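Local coordinates for putative major capsid protein (Cafeteriavirus-dependent mavirus, PDB 6G44) that probably builds the icosahedral shell of the virophage as trimeric capsomers of a double jelly-roll fold, at residues 274-277 with 278-281. Residues are numbered along the deposited sequence; the frame is centred on the assembly and turned at random.
Sequences VAPL and EIGD
Ile279 lies against Pro276 and reaches on to Ala275. Its CG1 sits between the backbone N and the carbonyl carbon, with chi1 63°. From there the chain runs on extended, and CD1 comes 4.1 Å from Ala275 CB. The same methyl is 4.1 Å from Pro276 CD. The CG2 branch takes the next part of the ring, 4.1 Å from Pro276 CG. Both branches of the isoleucine therefore share the proline ring, and the two side chains cross obliquely.

Glu278 folds back along the chain. A bend at chi2 (99°) carries its carboxylate toward the residues before it. OE2 ends 3.6 Å from Pro276 CB.

The backbone makes two overlapping turns of a short 3-10 segment. Gly280 N donates to Leu277 O at 3.1 Å. Ile279 N gives a weak bond to Pro276 O. That oxygen also accepts from a water, which donates to Gly280 O at 2.7 Å, so the water bridges the two ends of the segment. Gly280 takes a positive phi as the chain leaves the segment.

Other subunits meet this segment: Tyr21 of the third subunit packs on Pro276 and Ile279, and Leu505 of the second on Ile279. The whole is a short 3-10 segment in the connection between strands 258-273 and 286-305, at a subunit junction of the double jelly-roll capsid trimer.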
ATOM      1  N   VAL C 274      -0.800  -6.758 -35.441  1.00 13.43           N
ATOM      2  CA  VAL C 274       0.291  -7.265 -36.230  1.00 14.69           C
ATOM      3  C   VAL C 274       1.587  -6.946 -35.512  1.00 14.69           C
ATOM      4  O   VAL C 274       1.792  -5.811 -35.045  1.00 14.72           O
ATOM      5  CB  VAL C 274       0.261  -6.607 -37.624  1.00 15.38           C
ATOM      6  CG1 VAL C 274       1.487  -6.991 -38.435  1.00 15.49           C
ATOM      7  CG2 VAL C 274      -1.025  -6.969 -38.365  1.00 16.57           C
ATOM      8  N   ALA C 275       2.454  -7.945 -35.459  1.00 15.96           N
ATOM      9  CA  ALA C 275       3.743  -7.818 -34.792  1.00 17.33           C
ATOM     10  C   ALA C 275       4.517  -6.669 -35.431  1.00 19.34           C
ATOM     11  O   ALA C 275       4.559  -6.552 -36.653  1.00 18.59           O
ATOM     12  CB  ALA C 275       4.505  -9.122 -34.884  1.00 18.30           C
ATOM     13  N   PRO C 276       5.095  -5.788 -34.601  1.00 19.97           N
ATOM     14  CA  PRO C 276       5.874  -4.669 -35.146  1.00 21.74           C
ATOM     15  C   PRO C 276       7.159  -5.110 -35.852  1.00 20.54           C
ATOM     16  O   PRO C 276       7.748  -6.160 -35.549  1.00 19.73           O
ATOM     17  CB  PRO C 276       6.184  -3.832 -33.898  1.00 21.75           C
ATOM     18  CG  PRO C 276       6.268  -4.837 -32.806  1.00 21.95           C
ATOM     19  CD  PRO C 276       5.183  -5.853 -33.124  1.00 21.75           C
ATOM     20  N   LEU C 277       7.568  -4.324 -36.847  1.00 21.87           N
ATOM     21  CA  LEU C 277       8.792  -4.620 -37.607  1.00 23.11           C
ATOM     22  C   LEU C 277      10.014  -4.844 -36.706  1.00 21.04           C
ATOM     23  O   LEU C 277      10.842  -5.731 -36.931  1.00 21.50           O
ATOM     24  CB  LEU C 277       9.137  -3.441 -38.530  1.00 27.31           C
ATOM     25  CG  LEU C 277       8.440  -3.121 -39.840  1.00 31.81           C
ATOM     26  CD1 LEU C 277       8.978  -1.783 -40.351  1.00 33.10           C
ATOM     27  CD2 LEU C 277       8.691  -4.232 -40.853  1.00 32.50           C
ATOM     28  N   GLU C 278      10.108  -4.041 -35.656  1.00 20.15           N
ATOM     29  CA  GLU C 278      11.318  -3.995 -34.854  1.00 21.17           C
ATOM     30  C   GLU C 278      11.617  -5.224 -34.011  1.00 23.39           C
ATOM     31  O   GLU C 278      12.730  -5.360 -33.516  1.00 24.70           O
ATOM     32  CB  GLU C 278      11.285  -2.768 -33.953  1.00 21.42           C
ATOM     33  CG  GLU C 278      11.218  -1.451 -34.698  1.00 21.51           C
ATOM     34  CD  GLU C 278       9.827  -0.855 -34.798  1.00 22.15           C
ATOM     35  OE1 GLU C 278       9.703   0.402 -34.731  1.00 21.87           O
ATOM     36  OE2 GLU C 278       8.842  -1.621 -34.951  1.00 21.93           O
ATOM     37  N   ILE C 279      10.653  -6.122 -33.821  1.00 22.90           N
ATOM     38  CA  ILE C 279      10.964  -7.335 -33.052  1.00 24.97           C
ATOM     39  C   ILE C 279      11.510  -8.458 -33.916  1.00 29.07           C
ATOM     40  O   ILE C 279      11.869  -9.507 -33.387  1.00 30.69           O
ATOM     41  CB  ILE C 279       9.787  -7.807 -32.148  1.00 24.08           C
ATOM     42  CG1 ILE C 279       8.543  -8.217 -32.940  1.00 23.47           C
ATOM     43  CG2 ILE C 279       9.441  -6.728 -31.126  1.00 23.77           C
ATOM     44  CD1 ILE C 279       7.560  -9.010 -32.092  1.00 24.95           C
ATOM     45  N   GLY C 280      11.592  -8.248 -35.230  1.00 29.45           N
ATOM     46  CA  GLY C 280      12.205  -9.234 -36.108  1.00 31.05           C
ATOM     47  C   GLY C 280      11.414 -10.525 -36.181  1.00 33.39           C
ATOM     48  O   GLY C 280      10.175 -10.518 -36.111  1.00 35.74           O
ATOM     49  N   ASP C 281      12.139 -11.631 -36.327  1.00 32.28           N
ATOM     50  CA  ASP C 281      11.533 -12.949 -36.389  1.00 32.24           C
ATOM     51  C   ASP C 281      11.081 -13.374 -34.992  1.00 28.96           C
ATOM     52  O   ASP C 281      11.844 -13.295 -34.029  1.00 31.98           O
ATOM     53  CB  ASP C 281      12.517 -13.978 -36.976  1.00 34.56           C
ATOM     54  CG  ASP C 281      12.874 -13.695 -38.438  1.00 37.32           C
ATOM     55  OD1 ASP C 281      12.242 -12.834 -39.086  1.00 37.72           O
ATOM     56  OD2 ASP C 281      13.791 -14.362 -38.955  1.00 42.23           O
TER
HETATM   57  O   HOH W   1       8.169  -8.754 -36.693  1.00 31.67           O